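Local coordinates for activating signal cointegrator 1 complex subunit 2 (Homo sapiens, PDB 6YXQ), which binds polyubiquitin chains and recruits the helicase subunit ASCC3 to sites of DNA damage, and also takes part in the rescue of stalled ribosomes, at residues Arg39-Tyr44 with Asp71-Leu76; Phe65-Leu70 with Val117-Arg122; Lys93-Tyr98 with Arg125-Thr130. All blocks are in the same frame, centred on the assembly; numbering follows the deposited sequence.

The three contacts form one continuous patch in the N-terminal helical part of the protein, their centres only about 9 to 10 Å from one another. Helix 53-75 serves contacts 1 and 2, helix 114-135 serves contacts 2 and 3, and helix 89-101 completes the group. Salt bridges tie the first two contacts together: Asp71 pairs with Arg122, and Asp69 with Arg39. Tyr44 OH also bonds to Gln120 OE1. Contacts 2 and 3 meet through apolar groups, with Leu70 CD1 lying 3.9 Å from Val127 CG2. Residues of all three contacts reach the bound chain of ASCC3, the partner that this protein recruits.

Contact 1. Residues Arg39-Tyr44 with Asp71-Leu76; sequences RYFVLY and DWLLAL
Arg39 lies across one face of the Trp72 indole, the two side chains sliding past each other in opposite directions. The aliphatic part touches the six-membered ring, Arg39 CD coming to 3.2 Å from Trp72 CE3, and Arg39 CB stands 3.8 Å from Trp72 CZ3. Farther out, the guanidinium forms a cation-pi interaction: Arg39 CZ lies 4.3 Å from the centroid of the five-membered ring of Trp72, 23° off its normal. The group is tilted against the indole by 38° rather than stacked flat, and NH2 is its nearest atom, 3.3 Å from Trp72 CD2. A bend about the CD-CG bond (chi3 -130°) turns the head over the pyrrole. Beside this pair, Phe41 CE1 reaches Trp72 CZ3 at the indole edge (4.3 Å), and Phe41 CZ meets Leu73 CD1 at 4.4 Å.

The second shell fixes both partners. Arg39 NE forms a salt bridge with Asp69, one turn back on helix 53-75, and NH1 bonds to the main-chain oxygen of Gln43 of ASCC3. Leu76 CD1 covers the opposite face of the indole, which is sandwiched between a leucine methyl group and the arginine. Phe41 also packs on Leu91 of helix 89-101. An extended segment thus leans on the C-terminal turns of helix 53-75 through an Arg-Trp cation-pi pair, in the mainly helical N-terminal part at the ASCC3 interface.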
loop_
_atom_site.group_PDB
_atom_site.type_symbol
_atom_site.label_atom_id
_atom_site.label_comp_id
_atom_site.label_asym_id
_atom_site.label_seq_id
_atom_site.Cartn_x
_atom_site.Cartn_y
_atom_site.Cartn_z
ATOM N N ARG B 39 1.489 -15.902 -15.957
ATOM C CA ARG B 39 1.877 -15.933 -14.553
ATOM C C ARG B 39 0.659 -15.710 -13.665
ATOM O O ARG B 39 0.001 -14.667 -13.741
ATOM C CB ARG B 39 2.934 -14.879 -14.255
ATOM C CG ARG B 39 3.457 -14.969 -12.836
ATOM C CD ARG B 39 4.758 -14.222 -12.714
ATOM N NE ARG B 39 5.837 -14.972 -12.086
ATOM C CZ ARG B 39 6.987 -15.248 -12.687
ATOM N NH1 ARG B 39 7.929 -15.926 -12.048
ATOM N NH2 ARG B 39 7.187 -14.853 -13.937
ATOM N N TYR B 40 0.372 -16.689 -12.819
ATOM C CA TYR B 40 -0.685 -16.558 -11.834
ATOM C C TYR B 40 -0.246 -15.625 -10.709
ATOM O O TYR B 40 0.934 -15.553 -10.356
ATOM C CB TYR B 40 -1.018 -17.934 -11.277
ATOM C CG TYR B 40 -2.305 -18.067 -10.519
ATOM C CD1 TYR B 40 -3.513 -18.247 -11.183
ATOM C CD2 TYR B 40 -2.306 -18.074 -9.134
ATOM C CE1 TYR B 40 -4.692 -18.395 -10.478
ATOM C CE2 TYR B 40 -3.472 -18.216 -8.424
ATOM C CZ TYR B 40 -4.664 -18.371 -9.096
ATOM O OH TYR B 40 -5.826 -18.525 -8.376
ATOM N N PHE B 41 -1.213 -14.907 -10.145
ATOM C CA PHE B 41 -0.992 -14.018 -9.012
ATOM C C PHE B 41 -1.894 -14.448 -7.865
ATOM O O PHE B 41 -3.113 -14.560 -8.043
ATOM C CB PHE B 41 -1.296 -12.564 -9.378
ATOM C CG PHE B 41 -0.156 -11.840 -10.027
ATOM C CD1 PHE B 41 0.047 -11.919 -11.397
ATOM C CD2 PHE B 41 0.695 -11.054 -9.270
ATOM C CE1 PHE B 41 1.096 -11.239 -11.998
ATOM C CE2 PHE B 41 1.738 -10.371 -9.863
ATOM C CZ PHE B 41 1.943 -10.466 -11.230
ATOM N N VAL B 42 -1.306 -14.680 -6.693
ATOM C CA VAL B 42 -2.101 -15.010 -5.517
ATOM C C VAL B 42 -2.373 -13.749 -4.706
ATOM O O VAL B 42 -1.681 -12.733 -4.816
ATOM C CB VAL B 42 -1.440 -16.091 -4.636
ATOM C CG1 VAL B 42 -1.143 -17.302 -5.450
ATOM C CG2 VAL B 42 -0.179 -15.557 -3.962
ATOM N N LEU B 43 -3.402 -13.829 -3.870
ATOM C CA LEU B 43 -3.798 -12.716 -3.029
ATOM C C LEU B 43 -2.856 -12.583 -1.840
ATOM O O LEU B 43 -2.133 -13.513 -1.472
ATOM C CB LEU B 43 -5.234 -12.903 -2.542
ATOM C CG LEU B 43 -6.238 -13.165 -3.660
ATOM C CD1 LEU B 43 -7.291 -14.151 -3.200
ATOM C CD2 LEU B 43 -6.879 -11.870 -4.140
ATOM N N TYR B 44 -2.886 -11.402 -1.230
ATOM C CA TYR B 44 -2.032 -11.067 -0.101
ATOM C C TYR B 44 -2.820 -11.197 1.197
ATOM O O TYR B 44 -3.959 -10.724 1.291
ATOM C CB TYR B 44 -1.475 -9.649 -0.259
ATOM C CG TYR B 44 -0.735 -9.121 0.951
ATOM C CD1 TYR B 44 -1.413 -8.478 1.982
ATOM C CD2 TYR B 44 0.642 -9.254 1.059
ATOM C CE1 TYR B 44 -0.743 -7.995 3.088
ATOM C CE2 TYR B 44 1.319 -8.771 2.163
ATOM C CZ TYR B 44 0.621 -8.144 3.172
ATOM O OH TYR B 44 1.291 -7.661 4.269
ATOM N N ASP B 71 8.476 -8.524 -8.553
ATOM C CA ASP B 71 9.820 -8.269 -9.060
ATOM C C ASP B 71 9.878 -8.506 -10.562
ATOM O O ASP B 71 10.402 -7.679 -11.324
ATOM C CB ASP B 71 10.827 -9.165 -8.337
ATOM C CG ASP B 71 11.176 -8.665 -6.948
ATOM O OD1 ASP B 71 10.917 -7.480 -6.647
ATOM O OD2 ASP B 71 11.720 -9.466 -6.158
ATOM N N TRP B 72 9.312 -9.631 -11.008
ATOM C CA TRP B 72 9.310 -9.945 -12.436
ATOM C C TRP B 72 8.479 -8.940 -13.226
ATOM O O TRP B 72 8.854 -8.539 -14.338
ATOM C CB TRP B 72 8.778 -11.360 -12.639
ATOM C CG TRP B 72 8.298 -11.642 -14.012
ATOM C CD1 TRP B 72 9.058 -11.966 -15.092
ATOM C CD2 TRP B 72 6.938 -11.637 -14.462
ATOM N NE1 TRP B 72 8.257 -12.163 -16.192
ATOM C CE2 TRP B 72 6.951 -11.965 -15.830
ATOM C CE3 TRP B 72 5.715 -11.367 -13.846
ATOM C CZ2 TRP B 72 5.786 -12.045 -16.590
ATOM C CZ3 TRP B 72 4.554 -11.454 -14.602
ATOM C CH2 TRP B 72 4.600 -11.788 -15.957
ATOM N N LEU B 73 7.338 -8.535 -12.665
ATOM C CA LEU B 73 6.476 -7.550 -13.304
ATOM C C LEU B 73 7.198 -6.225 -13.512
ATOM O O LEU B 73 7.042 -5.581 -14.557
ATOM C CB LEU B 73 5.230 -7.349 -12.449
ATOM C CG LEU B 73 4.092 -6.553 -13.062
ATOM C CD1 LEU B 73 3.328 -7.432 -14.029
ATOM C CD2 LEU B 73 3.191 -6.033 -11.962
ATOM N N LEU B 74 7.975 -5.791 -12.518
ATOM C CA LEU B 74 8.771 -4.581 -12.689
ATOM C C LEU B 74 9.892 -4.790 -13.700
ATOM O O LEU B 74 10.287 -3.843 -14.391
ATOM C CB LEU B 74 9.341 -4.136 -11.346
ATOM C CG LEU B 74 8.315 -3.858 -10.249
ATOM C CD1 LEU B 74 8.970 -3.897 -8.878
ATOM C CD2 LEU B 74 7.660 -2.520 -10.480
ATOM N N ALA B 75 10.418 -6.016 -13.795
ATOM C CA ALA B 75 11.447 -6.297 -14.794
ATOM C C ALA B 75 10.906 -6.191 -16.214
ATOM O O ALA B 75 11.631 -5.779 -17.125
ATOM C CB ALA B 75 12.040 -7.687 -14.562
ATOM N N LEU B 76 9.641 -6.564 -16.417
ATOM C CA LEU B 76 9.001 -6.608 -17.736
ATOM C C LEU B 76 9.168 -5.319 -18.542
ATOM O O LEU B 76 9.433 -4.251 -17.973
ATOM C CB LEU B 76 7.511 -6.922 -17.584
ATOM C CG LEU B 76 7.156 -8.373 -17.268
ATOM C CD1 LEU B 76 5.675 -8.500 -16.984
ATOM C CD2 LEU B 76 7.565 -9.289 -18.397
#

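Contact 2. Residues Phe65-Leu70 with Val117-Arg122; sequences FVANDL and VDMQKR
Arg122 reaches over Ala67 where helices 53-75 and 114-135 pack side by side, a helix-helix packing in the mainly helical N-terminal part of this protein. The two short helical segments run in broadly the same direction, crossing at 37° with their axes 10.4 Å apart. The CA atoms of Ala67 and Arg122, at 7.1 Å, are the nearest pair across them, and the small alanine leaves room for a long side chain to lie over it.

From its CA, Arg122 sends CB toward helix 53-75. The chain then bends at chi2 and again at chi3, which swings NE and the guanidinium across to the other helix. There the flat group rests one face on the Ala67 methyl: Arg122 CZ is 3.7 Å from Ala67 CB, and NH1, at 3.3 Å, is closer still. NH1 also has Asn68 OD1 near the guanidinium plane, but at 3.6 Å this is a polar neighbour rather than a hydrogen bond, and the amide is turned 52° from the guanidinium. At the far end NH2 finds its main partner outside these segments, in a salt bridge to Asp71, one turn further along helix 53-75, although its modelled length is too short to be trusted in detail.

The same alanine is approached by Met119, present as selenomethionine, which also packs on Tyr59 and Ala63. Bends along its chain carry the terminal methyl back to helix 53-75, where Met119 CE stops 3.7 Å from Ala67 CB.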
loop_
_atom_site.group_PDB
_atom_site.type_symbol
_atom_site.label_atom_id
_atom_site.label_comp_id
_atom_site.label_asym_id
_atom_site.label_seq_id
_atom_site.Cartn_x
_atom_site.Cartn_y
_atom_site.Cartn_z
ATOM N N PHE B 65 5.550 -15.708 -3.000
ATOM C CA PHE B 65 4.894 -15.750 -4.305
ATOM C C PHE B 65 4.614 -14.339 -4.824
ATOM O O PHE B 65 4.999 -13.981 -5.954
ATOM C CB PHE B 65 3.605 -16.550 -4.216
ATOM C CG PHE B 65 3.817 -18.028 -4.141
ATOM C CD1 PHE B 65 4.649 -18.659 -5.045
ATOM C CD2 PHE B 65 3.191 -18.786 -3.167
ATOM C CE1 PHE B 65 4.846 -20.022 -4.989
ATOM C CE2 PHE B 65 3.384 -20.154 -3.105
ATOM C CZ PHE B 65 4.213 -20.772 -4.017
ATOM N N VAL B 66 3.967 -13.513 -3.991
ATOM C CA VAL B 66 3.590 -12.165 -4.428
ATOM C C VAL B 66 4.827 -11.348 -4.805
ATOM O O VAL B 66 4.864 -10.690 -5.855
ATOM C CB VAL B 66 2.759 -11.452 -3.346
ATOM C CG1 VAL B 66 2.516 -9.999 -3.743
ATOM C CG2 VAL B 66 1.435 -12.166 -3.139
ATOM N N ALA B 67 5.857 -11.374 -3.953
ATOM C CA ALA B 67 7.011 -10.508 -4.167
ATOM C C ALA B 67 7.808 -10.931 -5.393
ATOM O O ALA B 67 8.306 -10.078 -6.136
ATOM C CB ALA B 67 7.901 -10.499 -2.931
ATOM N N ASN B 68 7.956 -12.239 -5.618
ATOM C CA ASN B 68 8.661 -12.686 -6.814
ATOM C C ASN B 68 7.903 -12.279 -8.071
ATOM O O ASN B 68 8.502 -11.778 -9.039
ATOM C CB ASN B 68 8.871 -14.200 -6.764
ATOM C CG ASN B 68 9.936 -14.616 -5.749
ATOM O OD1 ASN B 68 10.754 -13.801 -5.314
ATOM N ND2 ASN B 68 9.924 -15.889 -5.366
ATOM N N ASP B 69 6.578 -12.464 -8.064
ATOM C CA ASP B 69 5.790 -12.039 -9.215
ATOM C C ASP B 69 5.933 -10.539 -9.460
ATOM O O ASP B 69 6.042 -10.098 -10.609
ATOM C CB ASP B 69 4.328 -12.422 -9.016
ATOM C CG ASP B 69 4.123 -13.922 -8.943
ATOM O OD1 ASP B 69 4.907 -14.673 -9.562
ATOM O OD2 ASP B 69 3.166 -14.351 -8.270
ATOM N N LEU B 70 5.963 -9.740 -8.393
ATOM C CA LEU B 70 6.041 -8.293 -8.578
ATOM C C LEU B 70 7.426 -7.863 -9.047
ATOM O O LEU B 70 7.555 -6.930 -9.849
ATOM C CB LEU B 70 5.659 -7.580 -7.282
ATOM C CG LEU B 70 4.176 -7.459 -6.924
ATOM C CD1 LEU B 70 3.998 -6.990 -5.493
ATOM C CD2 LEU B 70 3.479 -6.510 -7.874
ATOM N N VAL B 117 9.784 -8.684 8.559
ATOM C CA VAL B 117 10.000 -7.252 8.384
ATOM C C VAL B 117 10.657 -6.974 7.041
ATOM O O VAL B 117 10.234 -6.084 6.293
ATOM C CB VAL B 117 10.840 -6.706 9.555
ATOM C CG1 VAL B 117 11.306 -5.274 9.278
ATOM C CG2 VAL B 117 10.051 -6.808 10.856
ATOM N N ASP B 118 11.702 -7.741 6.716
ATOM C CA ASP B 118 12.398 -7.571 5.445
ATOM C C ASP B 118 11.462 -7.826 4.269
ATOM O O ASP B 118 11.440 -7.060 3.295
ATOM C CB ASP B 118 13.599 -8.515 5.395
ATOM C CG ASP B 118 14.672 -8.147 6.410
ATOM O OD1 ASP B 118 14.840 -6.941 6.696
ATOM O OD2 ASP B 118 15.343 -9.069 6.927
HETATM N N MSE B 119 10.676 -8.890 4.351
HETATM C CA MSE B 119 9.730 -9.239 3.314
HETATM C C MSE B 119 8.650 -8.155 3.147
HETATM O O MSE B 119 8.298 -7.767 2.026
HETATM C CB MSE B 119 9.109 -10.595 3.640
HETATM C CG MSE B 119 8.116 -11.071 2.626
HETATM SE SE MSE B 119 8.888 -10.845 0.876
HETATM C CE MSE B 119 8.364 -12.494 0.140
ATOM N N GLN B 120 8.150 -7.649 4.270
ATOM C CA GLN B 120 7.164 -6.577 4.222
ATOM C C GLN B 120 7.734 -5.333 3.549
ATOM O O GLN B 120 7.044 -4.670 2.764
ATOM C CB GLN B 120 6.680 -6.256 5.631
ATOM C CG GLN B 120 5.643 -7.228 6.146
ATOM C CD GLN B 120 4.236 -6.754 5.900
ATOM O OE1 GLN B 120 3.616 -7.100 4.891
ATOM N NE2 GLN B 120 3.719 -5.948 6.822
ATOM N N LYS B 121 8.993 -5.005 3.840
ATOM C CA LYS B 121 9.647 -3.876 3.178
ATOM C C LYS B 121 9.752 -4.099 1.671
ATOM O O LYS B 121 9.497 -3.183 0.868
ATOM C CB LYS B 121 11.035 -3.655 3.782
ATOM C CG LYS B 121 11.072 -2.621 4.893
ATOM C CD LYS B 121 12.362 -2.700 5.693
ATOM C CE LYS B 121 13.354 -1.632 5.240
ATOM N NZ LYS B 121 14.041 -2.004 3.965
ATOM N N ARG B 122 10.168 -5.305 1.274
ATOM C CA ARG B 122 10.221 -5.648 -0.144
ATOM C C ARG B 122 8.875 -5.388 -0.812
ATOM O O ARG B 122 8.796 -4.721 -1.855
ATOM C CB ARG B 122 10.629 -7.115 -0.316
ATOM C CG ARG B 122 12.121 -7.346 -0.527
ATOM C CD ARG B 122 12.395 -8.229 -1.748
ATOM N NE ARG B 122 11.818 -9.568 -1.621
ATOM C CZ ARG B 122 11.552 -10.365 -2.651
ATOM N NH1 ARG B 122 11.028 -11.565 -2.451
ATOM N NH2 ARG B 122 11.809 -9.964 -3.889
#

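Contact 3. Residues Lys93-Tyr98 with Arg125-Thr130; sequences KCLDSY and RSVFLT
Leu95 meets both Val127 and Thr130, dividing its two methyl groups between them. Leu95 CD2 lies 4.3 Å from Val127 CG2, and CD1 is equally far from Thr130 CG2, one turn later on helix 114-135. The backbones also come nearest at this point, the CA atoms of Leu95 and Val127 being 7.4 Å apart. Thr130 presents its methyl to the leucine while its hydroxyl turns back on its own helix: Thr130 OG1 donates to Ser126 O at 2.8 Å, from above the carbonyl plane. That oxygen also receives Thr130 N from the opposite face, and is thus gripped twice.

Asp96, next along, takes no part and forms salt bridges with Lys164 and with Arg15 of ASCC3. Ser97 packs instead on Leu43 and Tyr44.

Tyr98 closes the contact. A chi1 of 177° swings its ring out opposite the main-chain nitrogen and over Val127, whose CG2 sits on one face in a CH-pi contact, 4.0 Å from the centroid of the Tyr98 ring and 22° off the normal. The approach is offset toward the CD2 side, where Tyr98 CD2 is 3.7 Å from Val127 CG2, and Val127 CG1 lies beside the same rim. Replacing Tyr98 by an alanine is likely to leave the Val127 methyls without their aromatic cover and Tyr44 without its edge-to-face partner.

The two helical segments cross at 124°, their axes 11.5 Å apart, joined by buried apolar side chains. Helix 53-75 packs against both: Cys94 touches its Val66, while Ser126 and Thr130 touch its Leu74. Phe128, also on helix 114-135, brings its ring against Phe172 and against Phe173 of ASCC3.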
loop_
_atom_site.group_PDB
_atom_site.type_symbol
_atom_site.label_atom_id
_atom_site.label_comp_id
_atom_site.label_asym_id
_atom_site.label_seq_id
_atom_site.Cartn_x
_atom_site.Cartn_y
_atom_site.Cartn_z
ATOM N N LYS B 93 -6.309 -7.851 -8.629
ATOM C CA LYS B 93 -6.916 -8.306 -7.383
ATOM C C LYS B 93 -5.862 -8.529 -6.310
ATOM O O LYS B 93 -6.110 -8.279 -5.126
ATOM C CB LYS B 93 -7.736 -9.570 -7.633
ATOM C CG LYS B 93 -8.718 -9.418 -8.785
ATOM C CD LYS B 93 -9.973 -10.228 -8.561
ATOM C CE LYS B 93 -9.673 -11.501 -7.792
ATOM N NZ LYS B 93 -10.777 -12.491 -7.939
ATOM N N CYS B 94 -4.663 -8.962 -6.709
ATOM C CA CYS B 94 -3.565 -9.091 -5.757
ATOM C C CYS B 94 -3.171 -7.733 -5.187
ATOM O O CYS B 94 -2.964 -7.590 -3.970
ATOM C CB CYS B 94 -2.371 -9.768 -6.440
ATOM S SG CYS B 94 -0.781 -9.686 -5.560
ATOM N N LEU B 95 -3.070 -6.718 -6.051
ATOM C CA LEU B 95 -2.700 -5.391 -5.568
ATOM C C LEU B 95 -3.790 -4.800 -4.679
ATOM O O LEU B 95 -3.493 -4.172 -3.651
ATOM C CB LEU B 95 -2.399 -4.471 -6.748
ATOM C CG LEU B 95 -1.125 -4.789 -7.535
ATOM C CD1 LEU B 95 -1.222 -4.284 -8.966
ATOM C CD2 LEU B 95 0.090 -4.192 -6.846
ATOM N N ASP B 96 -5.059 -4.988 -5.060
ATOM C CA ASP B 96 -6.164 -4.590 -4.194
ATOM C C ASP B 96 -6.071 -5.279 -2.839
ATOM O O ASP B 96 -6.310 -4.651 -1.802
ATOM C CB ASP B 96 -7.499 -4.910 -4.870
ATOM C CG ASP B 96 -8.673 -4.208 -4.214
ATOM O OD1 ASP B 96 -8.875 -4.387 -2.995
ATOM O OD2 ASP B 96 -9.398 -3.476 -4.922
ATOM N N SER B 97 -5.724 -6.571 -2.830
ATOM C CA SER B 97 -5.581 -7.309 -1.579
ATOM C C SER B 97 -4.531 -6.670 -0.690
ATOM O O SER B 97 -4.761 -6.439 0.508
ATOM C CB SER B 97 -5.194 -8.759 -1.864
ATOM O OG SER B 97 -5.819 -9.228 -3.040
ATOM N N TYR B 98 -3.354 -6.397 -1.260
ATOM C CA TYR B 98 -2.290 -5.787 -0.470
ATOM C C TYR B 98 -2.734 -4.437 0.080
ATOM O O TYR B 98 -2.637 -4.186 1.284
ATOM C CB TYR B 98 -1.006 -5.642 -1.291
ATOM C CG TYR B 98 0.114 -4.956 -0.532
ATOM C CD1 TYR B 98 0.953 -5.675 0.315
ATOM C CD2 TYR B 98 0.325 -3.587 -0.651
ATOM C CE1 TYR B 98 1.978 -5.046 1.021
ATOM C CE2 TYR B 98 1.345 -2.953 0.050
ATOM C CZ TYR B 98 2.167 -3.684 0.882
ATOM O OH TYR B 98 3.177 -3.053 1.575
ATOM N N ARG B 125 7.954 -1.513 -1.114
ATOM C CA ARG B 125 8.646 -0.821 -2.197
ATOM C C ARG B 125 8.124 -1.266 -3.557
ATOM O O ARG B 125 7.874 -0.441 -4.447
ATOM C CB ARG B 125 10.153 -1.062 -2.099
ATOM C CG ARG B 125 10.959 -0.297 -3.128
ATOM C CD ARG B 125 12.447 -0.286 -2.806
ATOM N NE ARG B 125 13.153 0.662 -3.665
ATOM C CZ ARG B 125 13.939 0.316 -4.679
ATOM N NH1 ARG B 125 14.141 -0.964 -4.958
ATOM N NH2 ARG B 125 14.528 1.253 -5.409
ATOM N N SER B 126 7.943 -2.574 -3.735
ATOM C CA SER B 126 7.558 -3.067 -5.050
ATOM C C SER B 126 6.163 -2.592 -5.431
ATOM O O SER B 126 5.924 -2.216 -6.587
ATOM C CB SER B 126 7.635 -4.590 -5.079
ATOM O OG SER B 126 6.841 -5.085 -6.133
ATOM N N VAL B 127 5.233 -2.595 -4.474
ATOM C CA VAL B 127 3.874 -2.140 -4.754
ATOM C C VAL B 127 3.868 -0.661 -5.114
ATOM O O VAL B 127 3.194 -0.238 -6.067
ATOM C CB VAL B 127 2.960 -2.428 -3.554
ATOM C CG1 VAL B 127 1.665 -1.653 -3.695
ATOM C CG2 VAL B 127 2.704 -3.921 -3.429
ATOM N N PHE B 128 4.611 0.156 -4.359
ATOM C CA PHE B 128 4.672 1.569 -4.713
ATOM C C PHE B 128 5.217 1.765 -6.123
ATOM O O PHE B 128 4.704 2.598 -6.882
ATOM C CB PHE B 128 5.521 2.345 -3.714
ATOM C CG PHE B 128 5.659 3.792 -4.058
ATOM C CD1 PHE B 128 4.599 4.660 -3.871
ATOM C CD2 PHE B 128 6.837 4.287 -4.593
ATOM C CE1 PHE B 128 4.717 6.004 -4.198
ATOM C CE2 PHE B 128 6.961 5.628 -4.922
ATOM C CZ PHE B 128 5.900 6.487 -4.725
ATOM N N LEU B 129 6.249 1.002 -6.500
ATOM C CA LEU B 129 6.834 1.196 -7.827
ATOM C C LEU B 129 5.882 0.748 -8.931
ATOM O O LEU B 129 5.805 1.386 -9.990
ATOM C CB LEU B 129 8.172 0.467 -7.936
ATOM C CG LEU B 129 9.234 0.931 -6.942
ATOM C CD1 LEU B 129 10.132 -0.219 -6.567
ATOM C CD2 LEU B 129 10.040 2.093 -7.494
ATOM N N THR B 130 5.149 -0.344 -8.703
ATOM C CA THR B 130 4.131 -0.772 -9.660
ATOM C C THR B 130 3.081 0.315 -9.870
ATOM O O THR B 130 2.705 0.638 -11.010
ATOM C CB THR B 130 3.476 -2.058 -9.169
ATOM O OG1 THR B 130 4.492 -3.027 -8.889
ATOM C CG2 THR B 130 2.521 -2.603 -10.211
#